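Local coordinates for protein hydrazine synthase subunit beta (Candidatus Kuenenia stuttgartiensis, PDB 5C2V) that helps form hydrazine from nitric oxide and ammonium as a beta-propeller subunit of hydrazine synthase, and may modulate passage of hydroxylamine between the active sites of its partner subunits, at residues B[9-17]-B[28-36]; B[134-142]-B[171-180]. All blocks are in the same frame, centred on the assembly; numbering follows the deposited sequence.

Contact 1. Residues B[9-17]-B[28-36]; sequences KTDLPGPFH and FISNQSGHS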
loop_
_atom_site.group_PDB
_atom_site.type_symbol
_atom_site.label_atom_id
_atom_site.label_comp_id
_atom_site.label_asym_id
_atom_site.label_seq_id
_atom_site.Cartn_x
_atom_site.Cartn_y
_atom_site.Cartn_z
ATOM N N LYS B 9 -62.782 -24.627 4.226
ATOM C CA LYS B 9 -62.714 -25.349 2.958
ATOM C C LYS B 9 -62.117 -24.532 1.812
ATOM O O LYS B 9 -62.333 -23.325 1.712
ATOM C CB LYS B 9 -64.107 -25.840 2.560
ATOM C CG LYS B 9 -64.083 -27.089 1.700
ATOM C CD LYS B 9 -65.477 -27.633 1.466
ATOM C CE LYS B 9 -65.799 -28.726 2.467
ATOM N NZ LYS B 9 -67.091 -29.386 2.167
ATOM N N THR B 10 -61.360 -25.209 0.953
ATOM C CA THR B 10 -60.813 -24.598 -0.255
ATOM C C THR B 10 -60.956 -25.536 -1.453
ATOM O O THR B 10 -60.949 -26.758 -1.299
ATOM C CB THR B 10 -59.329 -24.219 -0.079
ATOM O OG1 THR B 10 -58.823 -23.678 -1.307
ATOM C CG2 THR B 10 -58.506 -25.439 0.310
ATOM N N ASP B 11 -61.094 -24.959 -2.644
ATOM C CA ASP B 11 -61.209 -25.747 -3.867
ATOM C C ASP B 11 -59.839 -26.021 -4.482
ATOM O O ASP B 11 -59.721 -26.776 -5.447
ATOM C CB ASP B 11 -62.100 -25.034 -4.887
ATOM C CG ASP B 11 -63.494 -24.762 -4.356
ATOM O OD1 ASP B 11 -63.965 -25.530 -3.491
ATOM O OD2 ASP B 11 -64.120 -23.779 -4.807
ATOM N N LEU B 12 -58.807 -25.403 -3.915
ATOM C CA LEU B 12 -57.461 -25.473 -4.473
ATOM C C LEU B 12 -56.669 -26.662 -3.935
ATOM O O LEU B 12 -56.693 -26.937 -2.736
ATOM C CB LEU B 12 -56.711 -24.172 -4.185
ATOM C CG LEU B 12 -57.441 -22.902 -4.630
ATOM C CD1 LEU B 12 -56.662 -21.663 -4.230
ATOM C CD2 LEU B 12 -57.687 -22.925 -6.129
ATOM N N PRO B 13 -55.964 -27.375 -4.831
ATOM C CA PRO B 13 -55.187 -28.573 -4.485
ATOM C C PRO B 13 -54.005 -28.301 -3.551
ATOM O O PRO B 13 -53.776 -29.093 -2.636
ATOM C CB PRO B 13 -54.694 -29.073 -5.847
ATOM C CG PRO B 13 -54.700 -27.870 -6.718
ATOM C CD PRO B 13 -55.874 -27.057 -6.266
ATOM N N GLY B 14 -53.274 -27.211 -3.772
ATOM C CA GLY B 14 -52.190 -26.848 -2.874
ATOM C C GLY B 14 -51.017 -27.815 -2.841
ATOM O O GLY B 14 -50.737 -28.384 -1.785
ATOM N N PRO B 15 -50.355 -28.047 -3.992
ATOM C CA PRO B 15 -49.359 -29.129 -4.017
ATOM C C PRO B 15 -48.255 -28.965 -2.971
ATOM O O PRO B 15 -47.573 -27.941 -2.939
ATOM C CB PRO B 15 -48.758 -29.011 -5.423
ATOM C CG PRO B 15 -49.733 -28.196 -6.216
ATOM C CD PRO B 15 -50.376 -27.271 -5.243
ATOM N N PHE B 16 -48.090 -29.982 -2.126
ATOM C CA PHE B 16 -47.033 -30.002 -1.120
ATOM C C PHE B 16 -45.759 -30.779 -1.470
ATOM O O PHE B 16 -44.738 -30.628 -0.798
ATOM C CB PHE B 16 -47.615 -30.566 0.177
ATOM C CG PHE B 16 -46.924 -30.082 1.412
ATOM C CD1 PHE B 16 -47.121 -28.789 1.865
ATOM C CD2 PHE B 16 -46.091 -30.922 2.131
ATOM C CE1 PHE B 16 -46.490 -28.338 3.004
ATOM C CE2 PHE B 16 -45.459 -30.477 3.274
ATOM C CZ PHE B 16 -45.658 -29.183 3.712
ATOM N N HIS B 17 -45.809 -31.593 -2.520
ATOM C CA HIS B 17 -44.709 -32.514 -2.803
ATOM C C HIS B 17 -44.742 -32.972 -4.255
ATOM O O HIS B 17 -45.787 -32.913 -4.904
ATOM C CB HIS B 17 -44.774 -33.721 -1.854
ATOM C CG HIS B 17 -43.561 -34.602 -1.892
ATOM N ND1 HIS B 17 -43.411 -35.628 -2.800
ATOM C CD2 HIS B 17 -42.445 -34.613 -1.125
ATOM C CE1 HIS B 17 -42.254 -36.232 -2.594
ATOM N NE2 HIS B 17 -41.647 -35.635 -1.583
ATOM N N PHE B 28 -45.915 -37.367 -9.981
ATOM C CA PHE B 28 -46.954 -37.561 -8.978
ATOM C C PHE B 28 -46.918 -36.440 -7.950
ATOM O O PHE B 28 -45.966 -36.319 -7.180
ATOM C CB PHE B 28 -46.792 -38.915 -8.287
ATOM C CG PHE B 28 -46.604 -40.062 -9.238
ATOM C CD1 PHE B 28 -45.335 -40.454 -9.630
ATOM C CD2 PHE B 28 -47.696 -40.744 -9.742
ATOM C CE1 PHE B 28 -45.161 -41.507 -10.508
ATOM C CE2 PHE B 28 -47.529 -41.799 -10.618
ATOM C CZ PHE B 28 -46.260 -42.181 -11.001
ATOM N N ILE B 29 -47.964 -35.624 -7.941
ATOM C CA ILE B 29 -48.018 -34.479 -7.045
ATOM C C ILE B 29 -48.961 -34.730 -5.877
ATOM O O ILE B 29 -50.134 -35.022 -6.077
ATOM C CB ILE B 29 -48.472 -33.205 -7.781
ATOM C CG1 ILE B 29 -47.455 -32.792 -8.847
ATOM C CG2 ILE B 29 -48.683 -32.089 -6.799
ATOM C CD1 ILE B 29 -47.753 -33.334 -10.226
ATOM N N SER B 30 -48.457 -34.605 -4.655
ATOM C CA SER B 30 -49.322 -34.756 -3.496
ATOM C C SER B 30 -49.999 -33.426 -3.210
ATOM O O SER B 30 -49.333 -32.436 -2.925
ATOM C CB SER B 30 -48.529 -35.228 -2.277
ATOM O OG SER B 30 -47.927 -36.487 -2.517
ATOM N N ASN B 31 -51.325 -33.403 -3.292
ATOM C CA ASN B 31 -52.072 -32.184 -3.025
ATOM C C ASN B 31 -52.534 -32.160 -1.577
ATOM O O ASN B 31 -53.389 -32.948 -1.174
ATOM C CB ASN B 31 -53.268 -32.065 -3.972
ATOM C CG ASN B 31 -52.860 -32.091 -5.432
ATOM O OD1 ASN B 31 -51.812 -31.563 -5.807
ATOM N ND2 ASN B 31 -53.688 -32.709 -6.267
ATOM N N GLN B 32 -51.968 -31.245 -0.797
ATOM C CA GLN B 32 -52.230 -31.198 0.634
ATOM C C GLN B 32 -53.658 -30.754 0.923
ATOM O O GLN B 32 -54.331 -31.319 1.786
ATOM C CB GLN B 32 -51.240 -30.262 1.330
ATOM C CG GLN B 32 -51.296 -30.330 2.845
ATOM C CD GLN B 32 -50.538 -29.202 3.512
ATOM O OE1 GLN B 32 -50.598 -28.052 3.075
ATOM N NE2 GLN B 32 -49.815 -29.526 4.579
ATOM N N SER B 33 -54.115 -29.743 0.195
ATOM C CA SER B 33 -55.449 -29.199 0.400
ATOM C C SER B 33 -56.484 -29.906 -0.469
ATOM O O SER B 33 -57.682 -29.668 -0.336
ATOM C CB SER B 33 -55.459 -27.696 0.112
ATOM O OG SER B 33 -54.510 -27.018 0.915
ATOM N N GLY B 34 -56.017 -30.776 -1.359
ATOM C CA GLY B 34 -56.906 -31.498 -2.250
ATOM C C GLY B 34 -57.192 -32.915 -1.796
ATOM O O GLY B 34 -58.102 -33.565 -2.314
ATOM N N HIS B 35 -56.415 -33.387 -0.822
ATOM C CA HIS B 35 -56.545 -34.741 -0.286
ATOM C C HIS B 35 -56.477 -35.792 -1.392
ATOM O O HIS B 35 -57.181 -36.802 -1.349
ATOM C CB HIS B 35 -57.849 -34.882 0.502
ATOM C CG HIS B 35 -58.064 -33.794 1.507
ATOM N ND1 HIS B 35 -57.520 -33.832 2.773
ATOM C CD2 HIS B 35 -58.759 -32.636 1.432
ATOM C CE1 HIS B 35 -57.871 -32.745 3.434
ATOM N NE2 HIS B 35 -58.625 -32.001 2.644
ATOM N N SER B 36 -55.622 -35.543 -2.378
ATOM C CA SER B 36 -55.473 -36.436 -3.522
ATOM C C SER B 36 -54.088 -36.303 -4.146
ATOM O O SER B 36 -53.255 -35.529 -3.675
ATOM C CB SER B 36 -56.550 -36.146 -4.568
ATOM O OG SER B 36 -56.478 -34.802 -5.014
#
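The phenyl ring of F16 and the carboxamide of Q32 stack with their planes 28° apart, at the open end of the hairpin formed by strands 15-20 and 26-31, the first two strands of a beta-propeller blade. Q32 NE2 sits 3.8 Å above the plane of the F16 ring and is displaced toward its rim, while the amide carbon, Q32 CD, is 3.8 Å from F16 CD1. Q32 turns its CG anti to the backbone N (chi1 -171°) and stays extended, which carries the flat amide out over the ring. P15 and I29 instead lie side by side and point the same way, with P15 CB 3.4 Å from I29 CG2. Proline suits this position because it forms a non-hydrogen-bonded pair with N31, where no N-H is needed across the strands. N31 sets its CG against the ring of P13, 3.6 Å from P13 CB, and sends ND2 on to the hydroxyl of T38. Between the two prolines, G14 adopts a positive phi, a conformation glycine accepts easily. The backbone closes the join: F16 N donates to S30 O at 2.9 Å, and the turn after strand 26-31 returns S33 N to P13 O at 2.9 Å. T11 and G12 of the gamma subunit pack on P15 and P13, respectively. Main-chain bonds thus set the pairing of the strands, and the ring supports an amide whose NE2 bonds E58 on the first strand of the next blade. That carboxylate probably polarises the amide and limits its rotation, so this bond, with the amide laid on the F16 ring, links the hairpin to the next blade.

Contact 2. Residues B[134-142]-B[171-180]; sequences VRSIYTSDY and DFIDIASGRV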
loop_
_atom_site.group_PDB
_atom_site.type_symbol
_atom_site.label_atom_id
_atom_site.label_comp_id
_atom_site.label_asym_id
_atom_site.label_seq_id
_atom_site.Cartn_x
_atom_site.Cartn_y
_atom_site.Cartn_z
ATOM N N VAL B 134 -44.537 -53.788 9.093
ATOM C CA VAL B 134 -43.863 -54.848 9.822
ATOM C C VAL B 134 -43.501 -54.427 11.256
ATOM O O VAL B 134 -44.035 -54.959 12.235
ATOM C CB VAL B 134 -42.578 -55.298 9.100
ATOM C CG1 VAL B 134 -41.878 -56.379 9.923
ATOM C CG2 VAL B 134 -42.866 -55.802 7.677
ATOM N N ARG B 135 -42.590 -53.470 11.389
ATOM C CA ARG B 135 -42.209 -52.999 12.716
ATOM C C ARG B 135 -41.855 -51.517 12.712
ATOM O O ARG B 135 -42.087 -50.828 11.725
ATOM C CB ARG B 135 -41.031 -53.806 13.258
ATOM C CG ARG B 135 -39.900 -53.964 12.266
ATOM C CD ARG B 135 -38.554 -53.972 12.943
ATOM N NE ARG B 135 -38.531 -54.894 14.067
ATOM C CZ ARG B 135 -37.599 -54.879 15.009
ATOM N NH1 ARG B 135 -36.619 -53.987 14.952
ATOM N NH2 ARG B 135 -37.649 -55.751 16.005
ATOM N N SER B 136 -41.322 -51.020 13.827
ATOM C CA SER B 136 -40.917 -49.618 13.903
ATOM C C SER B 136 -39.475 -49.490 14.381
ATOM O O SER B 136 -39.045 -50.206 15.283
ATOM C CB SER B 136 -41.851 -48.831 14.829
ATOM O OG SER B 136 -43.182 -48.850 14.347
ATOM N N ILE B 137 -38.731 -48.583 13.758
ATOM C CA ILE B 137 -37.361 -48.291 14.162
ATOM C C ILE B 137 -37.326 -46.974 14.926
ATOM O O ILE B 137 -37.633 -45.919 14.373
ATOM C CB ILE B 137 -36.413 -48.213 12.952
ATOM C CG1 ILE B 137 -36.490 -49.500 12.128
ATOM C CG2 ILE B 137 -34.989 -47.948 13.411
ATOM C CD1 ILE B 137 -35.591 -49.501 10.910
ATOM N N TYR B 138 -36.954 -47.040 16.200
ATOM C CA TYR B 138 -36.970 -45.863 17.061
ATOM C C TYR B 138 -35.712 -45.020 16.885
ATOM O O TYR B 138 -34.595 -45.514 17.031
ATOM C CB TYR B 138 -37.125 -46.277 18.527
ATOM C CG TYR B 138 -38.463 -46.906 18.852
ATOM C CD1 TYR B 138 -39.532 -46.811 17.969
ATOM C CD2 TYR B 138 -38.656 -47.595 20.042
ATOM C CE1 TYR B 138 -40.754 -47.385 18.262
ATOM C CE2 TYR B 138 -39.876 -48.171 20.344
ATOM C CZ TYR B 138 -40.921 -48.064 19.449
ATOM O OH TYR B 138 -42.137 -48.636 19.746
ATOM N N THR B 139 -35.903 -43.742 16.569
ATOM C CA THR B 139 -34.785 -42.834 16.342
ATOM C C THR B 139 -34.190 -42.338 17.656
ATOM O O THR B 139 -34.664 -42.690 18.736
ATOM C CB THR B 139 -35.208 -41.625 15.488
ATOM O OG1 THR B 139 -36.161 -40.835 16.210
ATOM C CG2 THR B 139 -35.825 -42.087 14.178
ATOM N N SER B 140 -33.150 -41.515 17.555
ATOM C CA SER B 140 -32.458 -41.004 18.732
ATOM C C SER B 140 -33.222 -39.860 19.391
ATOM O O SER B 140 -33.103 -39.637 20.596
ATOM C CB SER B 140 -31.047 -40.546 18.363
ATOM O OG SER B 140 -30.296 -41.612 17.810
ATOM N N ASP B 141 -34.003 -39.134 18.597
ATOM C CA ASP B 141 -34.805 -38.038 19.126
ATOM C C ASP B 141 -36.101 -37.884 18.337
ATOM O O ASP B 141 -36.345 -38.609 17.372
ATOM C CB ASP B 141 -34.009 -36.731 19.106
ATOM C CG ASP B 141 -34.250 -35.883 20.341
ATOM O OD1 ASP B 141 -35.348 -35.982 20.929
ATOM O OD2 ASP B 141 -33.340 -35.121 20.727
ATOM N N TYR B 142 -36.927 -36.930 18.754
ATOM C CA TYR B 142 -38.268 -36.773 18.202
ATOM C C TYR B 142 -38.316 -36.103 16.830
ATOM O O TYR B 142 -37.405 -35.371 16.443
ATOM C CB TYR B 142 -39.143 -35.987 19.178
ATOM C CG TYR B 142 -39.385 -36.695 20.492
ATOM C CD1 TYR B 142 -40.005 -37.935 20.527
ATOM C CD2 TYR B 142 -39.015 -36.114 21.698
ATOM C CE1 TYR B 142 -40.233 -38.588 21.724
ATOM C CE2 TYR B 142 -39.245 -36.758 22.902
ATOM C CZ TYR B 142 -39.856 -37.994 22.907
ATOM O OH TYR B 142 -40.090 -38.644 24.097
ATOM N N ASP B 171 -29.830 -39.354 12.135
ATOM C CA ASP B 171 -29.596 -40.730 12.551
ATOM C C ASP B 171 -29.173 -41.612 11.385
ATOM O O ASP B 171 -29.711 -41.506 10.280
ATOM C CB ASP B 171 -30.848 -41.315 13.208
ATOM C CG ASP B 171 -30.922 -41.017 14.690
ATOM O OD1 ASP B 171 -29.869 -40.716 15.290
ATOM O OD2 ASP B 171 -32.031 -41.092 15.257
ATOM N N PHE B 172 -28.203 -42.483 11.648
ATOM C CA PHE B 172 -27.761 -43.473 10.678
ATOM C C PHE B 172 -28.255 -44.857 11.089
ATOM O O PHE B 172 -27.993 -45.319 12.200
ATOM C CB PHE B 172 -26.236 -43.462 10.547
ATOM C CG PHE B 172 -25.688 -42.200 9.940
ATOM C CD1 PHE B 172 -25.418 -41.093 10.728
ATOM C CD2 PHE B 172 -25.438 -42.124 8.579
ATOM C CE1 PHE B 172 -24.915 -39.933 10.169
ATOM C CE2 PHE B 172 -24.933 -40.966 8.015
ATOM C CZ PHE B 172 -24.671 -39.870 8.811
ATOM N N ILE B 173 -28.981 -45.509 10.187
ATOM C CA ILE B 173 -29.584 -46.804 10.468
ATOM C C ILE B 173 -28.970 -47.887 9.593
ATOM O O ILE B 173 -28.743 -47.677 8.401
ATOM C CB ILE B 173 -31.112 -46.789 10.228
ATOM C CG1 ILE B 173 -31.739 -45.496 10.753
ATOM C CG2 ILE B 173 -31.769 -48.008 10.861
ATOM C CD1 ILE B 173 -31.625 -45.325 12.236
ATOM N N ASP B 174 -28.711 -49.050 10.180
ATOM C CA ASP B 174 -28.269 -50.199 9.404
ATOM C C ASP B 174 -29.500 -51.011 9.023
ATOM O O ASP B 174 -30.165 -51.582 9.885
ATOM C CB ASP B 174 -27.274 -51.051 10.193
ATOM C CG ASP B 174 -26.621 -52.123 9.342
ATOM O OD1 ASP B 174 -25.540 -51.858 8.776
ATOM O OD2 ASP B 174 -27.191 -53.230 9.236
ATOM N N ILE B 175 -29.799 -51.048 7.727
ATOM C CA ILE B 175 -31.046 -51.624 7.233
ATOM C C ILE B 175 -31.190 -53.104 7.577
ATOM O O ILE B 175 -32.247 -53.538 8.039
ATOM C CB ILE B 175 -31.174 -51.433 5.707
ATOM C CG1 ILE B 175 -31.453 -49.961 5.394
ATOM C CG2 ILE B 175 -32.275 -52.318 5.139
ATOM C CD1 ILE B 175 -31.858 -49.692 3.963
ATOM N N ALA B 176 -30.127 -53.872 7.364
ATOM C CA ALA B 176 -30.136 -55.287 7.711
ATOM C C ALA B 176 -30.311 -55.469 9.218
ATOM O O ALA B 176 -31.000 -56.385 9.666
ATOM C CB ALA B 176 -28.860 -55.961 7.236
ATOM N N SER B 177 -29.676 -54.595 9.992
ATOM C CA SER B 177 -29.779 -54.640 11.448
ATOM C C SER B 177 -31.078 -54.013 11.958
ATOM O O SER B 177 -31.726 -54.554 12.854
ATOM C CB SER B 177 -28.577 -53.937 12.083
ATOM O OG SER B 177 -28.602 -54.057 13.493
ATOM N N GLY B 178 -31.452 -52.874 11.383
ATOM C CA GLY B 178 -32.665 -52.177 11.776
ATOM C C GLY B 178 -32.534 -51.388 13.067
ATOM O O GLY B 178 -33.514 -51.203 13.790
ATOM N N ARG B 179 -31.321 -50.931 13.365
ATOM C CA ARG B 179 -31.057 -50.171 14.589
ATOM C C ARG B 179 -30.153 -48.968 14.324
ATOM O O ARG B 179 -29.560 -48.855 13.250
ATOM C CB ARG B 179 -30.422 -51.067 15.660
ATOM C CG ARG B 179 -30.712 -52.554 15.514
ATOM C CD ARG B 179 -29.763 -53.376 16.364
ATOM N NE ARG B 179 -29.705 -52.889 17.738
ATOM C CZ ARG B 179 -28.863 -53.351 18.655
ATOM N NH1 ARG B 179 -28.006 -54.313 18.345
ATOM N NH2 ARG B 179 -28.877 -52.850 19.883
ATOM N N VAL B 180 -30.048 -48.072 15.303
ATOM C CA VAL B 180 -29.204 -46.891 15.150
ATOM C C VAL B 180 -27.728 -47.216 15.400
ATOM O O VAL B 180 -27.345 -47.637 16.492
ATOM C CB VAL B 180 -29.647 -45.751 16.114
ATOM C CG1 VAL B 180 -30.941 -45.120 15.646
ATOM C CG2 VAL B 180 -29.818 -46.274 17.539
#
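D171 receives S140 in its carboxylate, joining two neighbouring blades of the beta-propeller: residues 134-142 leave the outer strand 132-137 of one blade, and residues 171-180 run from the end of strand 168-174 through the turn into strand 179-186 of the next. Each oxygen takes one bond from S140. S140 N reaches D171 OD2 at 2.6 Å on the syn side, only 15° out of the carboxylate plane, and S140 OG donates to D171 OD1 at 2.7 Å, also syn but tilted farther from that plane. Serine suits the task because its hydroxyl, anti to the carbonyl carbon (chi1 -59°), lies beside its own N-H, so a single residue offers both donors to a two-oxygen acceptor. T139 crosses D171 at about a right angle, while its own hydroxyl donates forward to D141 O. Two residues on from D171, I173 brings its branch methyl CG2 to 4.1 Å from I137 CD1; the two isoleucines slide past each other in opposite directions, and their methyls give the two blades an apolar contact. D174 then starts the turn with an Asx motif, its OD2 accepting from S177 N at 2.9 Å. G178 closes the turn with a positive phi of 78°, which favours glycine. Its carbonyl oxygen lies 3.6 Å from I137 CG2, and the edge of the R135 guanidinium approaches the same oxygen near its own plane, though NH1 stays too distant for a bond. V180 lies on strand 179-186 and points its CB toward residues 134-142; V180 CG1 meets the backbone oxygen Y138 O at 3.9 Å and stands 4.2 Å from S140 OG.

Contacts 1 and 2 hold the same propeller together in two ways: contact 1 fastens two adjacent strands within one blade, whereas contact 2 joins two successive blades farther along the chain. Their centres are 31 Å apart and their nearest atoms about 16 Å, so neither touches the other. Contact 1 lies against the gamma subunit, and the side chain of Q32 is about 12 Å from a bound calcium ion, whose site includes D77 and D97. No other protein chain of the assembly reaches contact 2. Neither pair of segments supplies the trimethyl glycine pocket residues H187, E188, R243 and R302.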